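Local coordinates for putative iron-regulated protein A (Parabacteroides distasonis ATCC 8503, PDB 4ECG) that binds calcium ions and is probably a lipoprotein of the imelysin-like peptidase M75 family linked to iron regulation, its precise biochemical role being unproven, at residues Y48-L52 with V84-W88; M55-K59 with S181-L185; D114-I118 with E139-L145. All blocks are in the same frame, centred on the assembly; numbering follows the deposited sequence.

Contact 1. Residues Y48-L52 with V84-W88; sequences YKDML and VRVPW
Met51 and Pro87 mark the place where helices 48-52 and 84-88 come together, their CA atoms 5.5 Å apart and the short axes 8.4 Å apart, running nearly antiparallel at 159°. Met51, a selenomethionine, does most of the bridging. Its CG stands anti to the backbone N (chi1 -162°) and the chain stays extended beyond it, which carries SE and CE alongside Trp88. There CE lies 3.6 Å from Trp88 CB, and SE is 3.7 Å from Trp88 CE3. SE sits 5.0 Å from the centroid of the six-membered ring of Trp88, 73° off the ring normal: an oblique Met-aromatic contact. Nearer its root, Met51 meets Val84, with CG 4.0 Å from Val84 CG2, while Pro87 CG lies 3.8 Å from Met51 CA. Asp50 passes OD2 across Pro87 CB at 3.6 Å, but that carboxylate is held by salt bridges to Lys54 and Arg303. The indole NE1 of Trp88 donates to Asp109, a calcium ligand. An alanine in place of Trp88 would keep CB beside the methyl but would probably take away the ring against which Met51 SE lies and leave Asp109 without its indole N-H. The arrangement is antiparallel helix packing in the imelysin-like helical fold, with one side chain reaching the edge of a calcium site.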
ATOM      1  N   TYR A  48     -10.087  -5.459   0.911  1.00 49.77           N
ATOM      2  CA  TYR A  48     -10.188  -5.493  -0.531  1.00 45.14           C
ATOM      3  C   TYR A  48     -11.627  -5.227  -0.945  1.00 47.25           C
ATOM      4  O   TYR A  48     -11.874  -4.594  -1.938  1.00 47.88           O
ATOM      5  CB  TYR A  48      -9.721  -6.861  -1.029  1.00 46.52           C
ATOM      6  CG  TYR A  48      -8.214  -7.103  -1.011  1.00 46.94           C
ATOM      7  CD1 TYR A  48      -7.320  -6.100  -1.293  1.00 48.17           C
ATOM      8  CD2 TYR A  48      -7.696  -8.352  -0.791  1.00 47.65           C
ATOM      9  CE1 TYR A  48      -5.936  -6.322  -1.309  1.00 48.17           C
ATOM     10  CE2 TYR A  48      -6.304  -8.589  -0.797  1.00 50.05           C
ATOM     11  CZ  TYR A  48      -5.428  -7.570  -1.086  1.00 48.95           C
ATOM     12  OH  TYR A  48      -4.060  -7.764  -1.105  1.00 50.52           O
ATOM     13  N   LYS A  49     -12.591  -5.718  -0.191  1.00 51.24           N
ATOM     14  CA  LYS A  49     -14.004  -5.441  -0.477  1.00 57.12           C
ATOM     15  C   LYS A  49     -14.291  -3.947  -0.357  1.00 51.62           C
ATOM     16  O   LYS A  49     -15.042  -3.390  -1.127  1.00 51.15           O
ATOM     17  CB  LYS A  49     -14.898  -6.275   0.477  1.00 62.45           C
ATOM     18  CG  LYS A  49     -16.377  -5.906   0.608  1.00 67.96           C
ATOM     19  CD  LYS A  49     -17.248  -6.409  -0.544  1.00 77.59           C
ATOM     20  CE  LYS A  49     -18.762  -6.298  -0.244  1.00 83.75           C
ATOM     21  NZ  LYS A  49     -19.248  -7.198   0.866  1.00 78.28           N
ATOM     22  N   ASP A  50     -13.709  -3.312   0.640  1.00 51.46           N
ATOM     23  CA  ASP A  50     -13.903  -1.881   0.874  1.00 52.13           C
ATOM     24  C   ASP A  50     -13.237  -1.172  -0.293  1.00 50.34           C
ATOM     25  O   ASP A  50     -13.767  -0.190  -0.808  1.00 46.38           O
ATOM     26  CB  ASP A  50     -13.253  -1.470   2.211  1.00 52.99           C
ATOM     27  CG  ASP A  50     -13.351   0.047   2.541  1.00 54.62           C
ATOM     28  OD1 ASP A  50     -14.429   0.672   2.346  1.00 55.18           O
ATOM     29  OD2 ASP A  50     -12.331   0.605   3.064  1.00 55.51           O
HETATM   30  N   MSE A  51     -12.066  -1.655  -0.700  1.00 48.75           N
HETATM   31  CA  MSE A  51     -11.414  -1.116  -1.898  1.00 47.50           C
HETATM   32  C   MSE A  51     -12.341  -1.229  -3.157  1.00 47.76           C
HETATM   33  O   MSE A  51     -12.482  -0.256  -3.893  1.00 46.99           O
HETATM   34  CB  MSE A  51     -10.081  -1.797  -2.161  1.00 47.85           C
HETATM   35  CG  MSE A  51      -9.169  -0.980  -3.116  1.00 47.09           C
HETATM   36 SE   MSE A  51      -7.550  -1.934  -3.469  0.75 41.39          SE
HETATM   37  CE  MSE A  51      -7.029  -0.771  -4.974  1.00 42.43           C
ATOM     38  N   LEU A  52     -12.981  -2.379  -3.395  1.00 46.26           N
ATOM     39  CA  LEU A  52     -13.786  -2.519  -4.606  1.00 50.62           C
ATOM     40  C   LEU A  52     -14.941  -1.521  -4.533  1.00 52.83           C
ATOM     41  O   LEU A  52     -15.208  -0.820  -5.514  1.00 53.30           O
ATOM     42  CB  LEU A  52     -14.280  -3.953  -4.861  1.00 50.25           C
ATOM     43  CG  LEU A  52     -15.177  -4.196  -6.091  1.00 51.52           C
ATOM     44  CD1 LEU A  52     -14.515  -3.737  -7.389  1.00 47.93           C
ATOM     45  CD2 LEU A  52     -15.626  -5.655  -6.185  1.00 52.98           C
ATOM     46  N   VAL A  84     -10.462   5.814  -2.059  1.00 47.59           N
ATOM     47  CA  VAL A  84     -10.105   4.460  -2.523  1.00 47.57           C
ATOM     48  C   VAL A  84      -8.660   4.148  -2.182  1.00 45.91           C
ATOM     49  O   VAL A  84      -8.282   2.990  -1.984  1.00 50.34           O
ATOM     50  CB  VAL A  84     -10.437   4.177  -4.037  1.00 43.59           C
ATOM     51  CG1 VAL A  84      -9.526   4.886  -5.019  1.00 42.83           C
ATOM     52  CG2 VAL A  84     -10.375   2.703  -4.279  1.00 41.98           C
ATOM     53  N   ARG A  85      -7.844   5.186  -2.090  1.00 45.89           N
ATOM     54  CA  ARG A  85      -6.466   4.985  -1.764  1.00 45.31           C
ATOM     55  C   ARG A  85      -6.208   4.548  -0.311  1.00 44.69           C
ATOM     56  O   ARG A  85      -5.177   3.971  -0.042  1.00 46.39           O
ATOM     57  CB  ARG A  85      -5.663   6.244  -2.087  1.00 46.98           C
ATOM     58  CG  ARG A  85      -4.171   5.958  -2.082  1.00 50.63           C
ATOM     59  CD  ARG A  85      -3.376   6.929  -2.894  1.00 53.37           C
ATOM     60  NE  ARG A  85      -1.959   6.598  -2.823  1.00 52.45           N
ATOM     61  CZ  ARG A  85      -1.321   5.780  -3.652  1.00 48.76           C
ATOM     62  NH1 ARG A  85      -1.921   5.192  -4.658  1.00 49.73           N
ATOM     63  NH2 ARG A  85      -0.047   5.567  -3.466  1.00 51.59           N
ATOM     64  N   VAL A  86      -7.131   4.851   0.607  1.00 49.19           N
ATOM     65  CA  VAL A  86      -6.977   4.452   2.020  1.00 45.43           C
ATOM     66  C   VAL A  86      -6.863   2.937   2.080  1.00 44.88           C
ATOM     67  O   VAL A  86      -5.835   2.430   2.512  1.00 44.95           O
ATOM     68  CB  VAL A  86      -8.024   5.063   2.963  1.00 43.89           C
ATOM     69  CG1 VAL A  86      -7.896   4.503   4.398  1.00 42.16           C
ATOM     70  CG2 VAL A  86      -7.915   6.609   2.969  1.00 39.74           C
ATOM     71  N   PRO A  87      -7.847   2.208   1.554  1.00 44.46           N
ATOM     72  CA  PRO A  87      -7.767   0.751   1.739  1.00 45.77           C
ATOM     73  C   PRO A  87      -6.672   0.096   0.934  1.00 44.88           C
ATOM     74  O   PRO A  87      -6.117  -0.910   1.355  1.00 43.38           O
ATOM     75  CB  PRO A  87      -9.162   0.239   1.331  1.00 45.58           C
ATOM     76  CG  PRO A  87      -9.744   1.330   0.547  1.00 45.78           C
ATOM     77  CD  PRO A  87      -9.163   2.618   1.098  1.00 43.53           C
ATOM     78  N   TRP A  88      -6.340   0.680  -0.200  1.00 46.05           N
ATOM     79  CA  TRP A  88      -5.265   0.144  -0.980  1.00 46.40           C
ATOM     80  C   TRP A  88      -3.969   0.267  -0.193  1.00 47.48           C
ATOM     81  O   TRP A  88      -3.187  -0.666  -0.151  1.00 45.76           O
ATOM     82  CB  TRP A  88      -5.147   0.848  -2.331  1.00 46.97           C
ATOM     83  CG  TRP A  88      -3.849   0.573  -3.040  1.00 46.88           C
ATOM     84  CD1 TRP A  88      -2.864   1.477  -3.318  1.00 50.54           C
ATOM     85  CD2 TRP A  88      -3.352  -0.696  -3.564  1.00 45.52           C
ATOM     86  NE1 TRP A  88      -1.835   0.889  -3.950  1.00 52.41           N
ATOM     87  CE2 TRP A  88      -2.064  -0.415  -4.134  1.00 48.92           C
ATOM     88  CE3 TRP A  88      -3.839  -1.978  -3.614  1.00 51.85           C
ATOM     89  CZ2 TRP A  88      -1.275  -1.388  -4.702  1.00 49.57           C
ATOM     90  CZ3 TRP A  88      -3.044  -2.970  -4.198  1.00 55.41           C
ATOM     91  CH2 TRP A  88      -1.790  -2.679  -4.721  1.00 52.72           C
TER

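Contact 2. Residues M55-K59 with S181-L185; sequences MTAYK and SERML
Met55 faces Leu185, and Lys59 faces Ser181, on two helical segments that run antiparallel at 167° with axes 9.4 Å apart. The dense side is built from two selenomethionines and a tyrosine. Met55 is bent at chi2 (66°) and again at chi3, which folds its selenium over toward Met184: Met55 SE lies 3.7 Å from Met184 CE, the two side chains crossing at about a right angle. The same Met184 methyl approaches Tyr58 CE2 at 3.7 Å, and Met184 SE stands 5.1 Å from the Tyr58 ring centroid, an oblique Met-aromatic contact. Phe148 and Ala151 of helix 147-155 touch this cluster as well. Leu185 takes the middle ground, sliding past Met55 in the opposite direction, its CA 3.6 Å from Met55 CG, and sending CD2 to Lys59 CG at 3.9 Å.

The other side is looser and opens to solvent at Glu182. Lys59 lays its aliphatic chain across the 181-185 backbone, and its NZ makes a long salt bridge of 3.7 Å to Glu182 OE2; Asp63, on the same helix as Lys59, is the stronger partner of that ammonium. Thr56 OG1, near Leu185 CD1, is satisfied by the carbonyl of Leu52. With a largely apolar inner face and a charged outer rim, the pairing of helices 29-68 and 171-196 is that of neighbouring antiparallel helices in an alpha-helical bundle.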
HETATM    1  N   MSE A  55     -13.563   1.909  -5.124  1.00 49.19           N
HETATM    2  CA  MSE A  55     -13.097   2.034  -6.512  1.00 47.38           C
HETATM    3  C   MSE A  55     -14.257   2.197  -7.501  1.00 47.70           C
HETATM    4  O   MSE A  55     -14.167   2.964  -8.425  1.00 52.73           O
HETATM    5  CB  MSE A  55     -12.187   0.869  -6.921  1.00 44.89           C
HETATM    6  CG  MSE A  55     -11.482   1.070  -8.246  1.00 44.01           C
HETATM    7 SE   MSE A  55     -10.172   2.565  -8.199  0.75 38.25          SE
HETATM    8  CE  MSE A  55      -8.716   1.556  -7.473  1.00 38.36           C
ATOM      9  N   THR A  56     -15.322   1.471  -7.307  1.00 50.20           N
ATOM     10  CA  THR A  56     -16.545   1.689  -8.051  1.00 52.58           C
ATOM     11  C   THR A  56     -17.088   3.109  -7.831  1.00 53.07           C
ATOM     12  O   THR A  56     -17.464   3.749  -8.788  1.00 57.79           O
ATOM     13  CB  THR A  56     -17.584   0.587  -7.732  1.00 52.96           C
ATOM     14  OG1 THR A  56     -16.972  -0.721  -7.925  1.00 47.80           O
ATOM     15  CG2 THR A  56     -18.935   0.753  -8.607  1.00 51.58           C
ATOM     16  N   ALA A  57     -17.065   3.653  -6.616  1.00 54.48           N
ATOM     17  CA  ALA A  57     -17.501   5.069  -6.426  1.00 50.19           C
ATOM     18  C   ALA A  57     -16.545   6.016  -7.154  1.00 52.51           C
ATOM     19  O   ALA A  57     -16.966   7.001  -7.821  1.00 51.57           O
ATOM     20  CB  ALA A  57     -17.584   5.449  -4.970  1.00 46.12           C
ATOM     21  N   TYR A  58     -15.256   5.708  -7.074  1.00 50.86           N
ATOM     22  CA  TYR A  58     -14.283   6.542  -7.746  1.00 47.75           C
ATOM     23  C   TYR A  58     -14.495   6.592  -9.279  1.00 50.11           C
ATOM     24  O   TYR A  58     -14.477   7.673  -9.851  1.00 49.40           O
ATOM     25  CB  TYR A  58     -12.878   6.138  -7.404  1.00 45.21           C
ATOM     26  CG  TYR A  58     -11.877   6.744  -8.352  1.00 45.06           C
ATOM     27  CD1 TYR A  58     -11.385   8.025  -8.183  1.00 45.57           C
ATOM     28  CD2 TYR A  58     -11.393   6.003  -9.416  1.00 43.62           C
ATOM     29  CE1 TYR A  58     -10.452   8.565  -9.103  1.00 46.56           C
ATOM     30  CE2 TYR A  58     -10.450   6.506 -10.296  1.00 47.20           C
ATOM     31  CZ  TYR A  58     -10.001   7.777 -10.158  1.00 44.64           C
ATOM     32  OH  TYR A  58      -9.160   8.187 -11.117  1.00 45.08           O
ATOM     33  N   LYS A  59     -14.725   5.452  -9.933  1.00 50.05           N
ATOM     34  CA  LYS A  59     -14.891   5.416 -11.394  1.00 50.24           C
ATOM     35  C   LYS A  59     -16.204   6.143 -11.776  1.00 50.65           C
ATOM     36  O   LYS A  59     -16.203   6.932 -12.714  1.00 51.05           O
ATOM     37  CB  LYS A  59     -14.765   3.967 -11.923  1.00 53.67           C
ATOM     38  CG  LYS A  59     -15.476   3.592 -13.208  1.00 60.85           C
ATOM     39  CD  LYS A  59     -14.654   4.018 -14.414  1.00 67.83           C
ATOM     40  CE  LYS A  59     -15.401   3.728 -15.714  1.00 73.08           C
ATOM     41  NZ  LYS A  59     -14.839   4.615 -16.766  1.00 71.08           N
ATOM     42  N   SER A 181      -8.873   5.014 -15.248  1.00 43.65           N
ATOM     43  CA  SER A 181      -9.797   4.716 -14.191  1.00 42.98           C
ATOM     44  C   SER A 181     -10.603   3.415 -14.453  1.00 42.73           C
ATOM     45  O   SER A 181     -10.873   2.692 -13.498  1.00 41.29           O
ATOM     46  CB  SER A 181     -10.760   5.884 -13.994  1.00 45.27           C
ATOM     47  OG  SER A 181     -10.100   7.124 -13.845  1.00 43.85           O
ATOM     48  N   GLU A 182     -10.942   3.100 -15.707  1.00 46.35           N
ATOM     49  CA  GLU A 182     -11.517   1.766 -16.065  1.00 50.62           C
ATOM     50  C   GLU A 182     -10.570   0.668 -15.618  1.00 47.26           C
ATOM     51  O   GLU A 182     -10.965  -0.348 -15.100  1.00 48.58           O
ATOM     52  CB  GLU A 182     -11.701   1.582 -17.582  1.00 53.47           C
ATOM     53  CG  GLU A 182     -13.042   2.040 -18.115  1.00 69.10           C
ATOM     54  CD  GLU A 182     -13.116   2.225 -19.654  1.00 72.30           C
ATOM     55  OE1 GLU A 182     -12.570   1.384 -20.441  1.00 77.35           O
ATOM     56  OE2 GLU A 182     -13.763   3.222 -20.040  1.00 64.64           O
ATOM     57  N   ARG A 183      -9.298   0.874 -15.885  1.00 45.21           N
ATOM     58  CA  ARG A 183      -8.332  -0.140 -15.626  1.00 45.94           C
ATOM     59  C   ARG A 183      -8.040  -0.214 -14.103  1.00 45.24           C
ATOM     60  O   ARG A 183      -7.804  -1.303 -13.586  1.00 44.13           O
ATOM     61  CB  ARG A 183      -7.069   0.106 -16.465  1.00 44.56           C
ATOM     62  CG  ARG A 183      -5.933  -0.875 -16.150  1.00 48.85           C
ATOM     63  CD  ARG A 183      -6.404  -2.300 -16.432  1.00 47.61           C
ATOM     64  NE  ARG A 183      -5.352  -3.310 -16.401  1.00 50.31           N
ATOM     65  CZ  ARG A 183      -4.626  -3.706 -17.460  1.00 50.36           C
ATOM     66  NH1 ARG A 183      -4.766  -3.179 -18.637  1.00 48.22           N
ATOM     67  NH2 ARG A 183      -3.718  -4.647 -17.325  1.00 50.65           N
HETATM   68  N   MSE A 184      -8.083   0.917 -13.390  1.00 40.46           N
HETATM   69  CA  MSE A 184      -7.937   0.862 -11.942  1.00 42.81           C
HETATM   70  C   MSE A 184      -9.053  -0.054 -11.363  1.00 44.52           C
HETATM   71  O   MSE A 184      -8.745  -0.923 -10.552  1.00 45.93           O
HETATM   72  CB  MSE A 184      -7.933   2.248 -11.274  1.00 38.37           C
HETATM   73  CG  MSE A 184      -6.643   3.024 -11.437  1.00 37.63           C
HETATM   74 SE   MSE A 184      -6.775   4.923 -11.142  0.75 34.95          SE
HETATM   75  CE  MSE A 184      -7.379   4.755  -9.347  1.00 34.30           C
ATOM     76  N   LEU A 185     -10.299   0.128 -11.823  1.00 43.96           N
ATOM     77  CA  LEU A 185     -11.475  -0.664 -11.373  1.00 46.56           C
ATOM     78  C   LEU A 185     -11.314  -2.125 -11.711  1.00 46.44           C
ATOM     79  O   LEU A 185     -11.545  -2.990 -10.897  1.00 47.41           O
ATOM     80  CB  LEU A 185     -12.812  -0.140 -11.980  1.00 46.53           C
ATOM     81  CG  LEU A 185     -14.097  -0.859 -11.564  1.00 49.88           C
ATOM     82  CD1 LEU A 185     -14.199  -0.971 -10.038  1.00 46.90           C
ATOM     83  CD2 LEU A 185     -15.329  -0.223 -12.217  1.00 45.54           C
TER

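Contact 3. Residues D114-I118 with E139-L145; sequences DKNGI and EDGPQNL
Asp114 N and Asn144 O tie the start of helix 115-124 to the loop 139-145, while the Asp114 side chain caps that helix. The N donates to Asn144 O over 3.1 Å with an N-H...O angle of 162°, the donor tilted somewhat from the carbonyl plane, and the acceptor belongs to the short 3-10 turn at 142-144. The motif is an N-cap: Asp114 immediately precedes the helix, and its carboxylate accepts from Gly117 N in the first turn.

Followed outward, the side chain meets the 139-145 loop atom by atom. CB lies against Glu139 O at 3.6 Å, with Asn144 O also close by. From there CG stands anti to the backbone N (chi1 175°), still facing Glu139 O at 3.9 Å. One oxygen, OD1, receives Gly117 N at 3.1 Å, the N-H arriving from above the carboxylate plane. The other, OD2, is packed against Asp140 CA at 3.5 Å and Glu139 O at 3.6 Å. OD2 also has Glu139 OE2 nearby, with the two carboxylate planes turned 58° apart; Glu139 is poorly ordered, so that pairing of like charges is best read as tentative. The dipole of the capped helix would probably help to offset the negative charge on Asp114.

Beside the cap, Leu145 supplies the apolar part of the contact. Its CD2 nestles against the backbone at Gly117, where a CB would collide with it; the Leu145 and Ile118 side chains pass each other in opposite directions. The loop braces itself too, since Asn144 ND2 donates to Glu139 O, which lies almost in the amide plane of Asn144. Leu145 CD2 ends 3.6 Å from Ile118 N and 3.9 Å from Ile118 CG1.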
ATOM      1  N   ASP A 114       6.324   7.572 -16.584  1.00 48.95           N
ATOM      2  CA  ASP A 114       6.927   7.991 -17.802  1.00 45.29           C
ATOM      3  C   ASP A 114       6.178   9.206 -18.358  1.00 47.77           C
ATOM      4  O   ASP A 114       5.287   9.099 -19.228  1.00 44.67           O
ATOM      5  CB  ASP A 114       6.941   6.832 -18.785  1.00 50.41           C
ATOM      6  CG  ASP A 114       7.462   7.231 -20.186  1.00 49.81           C
ATOM      7  OD1 ASP A 114       8.002   8.342 -20.332  1.00 55.49           O
ATOM      8  OD2 ASP A 114       7.327   6.422 -21.124  1.00 54.53           O
ATOM      9  N   LYS A 115       6.582  10.365 -17.862  1.00 49.37           N
ATOM     10  CA  LYS A 115       5.928  11.617 -18.167  1.00 50.36           C
ATOM     11  C   LYS A 115       6.045  11.975 -19.637  1.00 51.58           C
ATOM     12  O   LYS A 115       5.105  12.466 -20.218  1.00 54.28           O
ATOM     13  CB  LYS A 115       6.474  12.737 -17.263  1.00 53.00           C
ATOM     14  CG  LYS A 115       6.118  12.508 -15.785  1.00 58.75           C
ATOM     15  CD  LYS A 115       6.621  13.612 -14.844  1.00 59.08           C
ATOM     16  CE  LYS A 115       8.107  13.482 -14.527  1.00 62.45           C
ATOM     17  NZ  LYS A 115       8.746  14.849 -14.446  1.00 74.53           N
ATOM     18  N   ASN A 116       7.158  11.700 -20.279  1.00 49.41           N
ATOM     19  CA  ASN A 116       7.197  11.946 -21.726  1.00 55.67           C
ATOM     20  C   ASN A 116       6.200  11.104 -22.541  1.00 54.60           C
ATOM     21  O   ASN A 116       5.578  11.609 -23.464  1.00 51.07           O
ATOM     22  CB  ASN A 116       8.628  11.813 -22.325  1.00 60.39           C
ATOM     23  CG  ASN A 116       9.600  12.924 -21.836  1.00 62.89           C
ATOM     24  OD1 ASN A 116       9.235  13.910 -21.178  1.00 62.71           O
ATOM     25  ND2 ASN A 116      10.836  12.748 -22.162  1.00 69.34           N
ATOM     26  N   GLY A 117       6.060   9.833 -22.209  1.00 53.06           N
ATOM     27  CA  GLY A 117       5.098   8.957 -22.878  1.00 51.18           C
ATOM     28  C   GLY A 117       3.646   9.370 -22.640  1.00 52.27           C
ATOM     29  O   GLY A 117       2.844   9.303 -23.588  1.00 48.19           O
ATOM     30  N   ILE A 118       3.311   9.838 -21.416  1.00 50.95           N
ATOM     31  CA  ILE A 118       1.950  10.333 -21.123  1.00 47.28           C
ATOM     32  C   ILE A 118       1.622  11.525 -22.049  1.00 51.22           C
ATOM     33  O   ILE A 118       0.583  11.569 -22.718  1.00 46.94           O
ATOM     34  CB  ILE A 118       1.781  10.709 -19.635  1.00 48.89           C
ATOM     35  CG1 ILE A 118       1.936   9.463 -18.750  1.00 49.98           C
ATOM     36  CG2 ILE A 118       0.401  11.351 -19.384  1.00 48.20           C
ATOM     37  CD1 ILE A 118       2.079   9.707 -17.253  1.00 47.01           C
ATOM     38  N   GLU A 139      11.069   1.355 -20.427  1.00 99.93           N
ATOM     39  CA  GLU A 139      10.788   2.681 -19.715  1.00107.19           C
ATOM     40  C   GLU A 139       9.338   3.136 -19.992  1.00106.37           C
ATOM     41  O   GLU A 139       8.635   3.703 -19.120  1.00 73.10           O
ATOM     42  CB  GLU A 139      11.809   3.839 -20.027  1.00119.55           C
ATOM     43  CG  GLU A 139      11.756   4.500 -21.436  1.00129.42           C
ATOM     44  CD  GLU A 139      11.624   6.043 -21.431  1.00126.91           C
ATOM     45  OE1 GLU A 139      12.254   6.711 -20.580  1.00115.57           O
ATOM     46  OE2 GLU A 139      10.883   6.602 -22.288  1.00115.65           O
ATOM     47  N   ASP A 140       8.910   2.834 -21.222  1.00101.57           N
ATOM     48  CA  ASP A 140       7.529   2.985 -21.676  1.00 91.93           C
ATOM     49  C   ASP A 140       6.680   1.695 -21.469  1.00 78.06           C
ATOM     50  O   ASP A 140       5.764   1.415 -22.255  1.00 66.30           O
ATOM     51  CB  ASP A 140       7.583   3.315 -23.163  1.00 96.47           C
ATOM     52  CG  ASP A 140       8.249   2.207 -23.972  1.00 93.50           C
ATOM     53  OD1 ASP A 140       8.802   1.214 -23.386  1.00 84.50           O
ATOM     54  OD2 ASP A 140       8.195   2.358 -25.198  1.00 90.86           O
ATOM     55  N   GLY A 141       7.003   0.890 -20.450  1.00 61.46           N
ATOM     56  CA  GLY A 141       6.142  -0.205 -20.091  1.00 55.54           C
ATOM     57  C   GLY A 141       4.790   0.405 -19.772  1.00 48.52           C
ATOM     58  O   GLY A 141       4.721   1.502 -19.228  1.00 45.79           O
ATOM     59  N   PRO A 142       3.710  -0.269 -20.143  1.00 45.75           N
ATOM     60  CA  PRO A 142       2.395   0.284 -19.920  1.00 45.66           C
ATOM     61  C   PRO A 142       2.097   0.681 -18.506  1.00 44.88           C
ATOM     62  O   PRO A 142       1.404   1.654 -18.298  1.00 45.81           O
ATOM     63  CB  PRO A 142       1.456  -0.845 -20.347  1.00 52.98           C
ATOM     64  CG  PRO A 142       2.234  -1.626 -21.377  1.00 54.45           C
ATOM     65  CD  PRO A 142       3.675  -1.500 -20.960  1.00 51.77           C
ATOM     66  N   GLN A 143       2.627  -0.040 -17.527  1.00 45.33           N
ATOM     67  CA  GLN A 143       2.344   0.263 -16.136  1.00 43.22           C
ATOM     68  C   GLN A 143       2.716   1.677 -15.740  1.00 41.11           C
ATOM     69  O   GLN A 143       2.117   2.220 -14.854  1.00 42.56           O
ATOM     70  CB  GLN A 143       3.040  -0.746 -15.204  1.00 44.90           C
ATOM     71  CG  GLN A 143       4.547  -0.654 -15.073  1.00 41.55           C
ATOM     72  CD  GLN A 143       5.231  -1.222 -16.268  1.00 45.30           C
ATOM     73  OE1 GLN A 143       4.573  -1.733 -17.174  1.00 45.98           O
ATOM     74  NE2 GLN A 143       6.539  -1.144 -16.292  1.00 46.60           N
ATOM     75  N   ASN A 144       3.717   2.255 -16.399  1.00 40.55           N
ATOM     76  CA  ASN A 144       4.246   3.562 -16.057  1.00 41.43           C
ATOM     77  C   ASN A 144       3.468   4.660 -16.796  1.00 41.54           C
ATOM     78  O   ASN A 144       3.793   5.829 -16.691  1.00 45.44           O
ATOM     79  CB  ASN A 144       5.733   3.692 -16.441  1.00 42.87           C
ATOM     80  CG  ASN A 144       6.632   2.669 -15.762  1.00 46.32           C
ATOM     81  OD1 ASN A 144       6.369   2.222 -14.642  1.00 48.14           O
ATOM     82  ND2 ASN A 144       7.722   2.302 -16.459  1.00 42.01           N
ATOM     83  N   LEU A 145       2.446   4.277 -17.539  1.00 43.67           N
ATOM     84  CA  LEU A 145       1.558   5.211 -18.209  1.00 41.93           C
ATOM     85  C   LEU A 145       0.123   5.145 -17.665  1.00 39.30           C
ATOM     86  O   LEU A 145      -0.790   5.722 -18.251  1.00 44.22           O
ATOM     87  CB  LEU A 145       1.560   4.859 -19.704  1.00 43.29           C
ATOM     88  CG  LEU A 145       2.905   4.891 -20.453  1.00 42.57           C
ATOM     89  CD1 LEU A 145       2.789   4.115 -21.792  1.00 36.69           C
ATOM     90  CD2 LEU A 145       3.366   6.327 -20.639  1.00 38.25           C
TER

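Contacts 1 and 2 lie side by side, their centres 11 Å apart, and they touch directly: Val84 CG2 reaches Met55 N at 3.4 Å and Leu52 CD1 reaches Leu185 CD1 at 3.8 Å. Both use helix 29-68, which packs on helix 71-89 in contact 1 and on helix 171-196 in contact 2; along the chain their segments alternate. Contact 3 stands apart, its centre 25 Å from that of contact 1 and 20 Å from that of contact 2. Contacts 1 and 3 each lie near bound calcium: the Trp88 side chain is about 4 Å and the Asn144 side chain about 7 Å from an ion, whereas the Met184 side chain of contact 2 is about 12 Å from one.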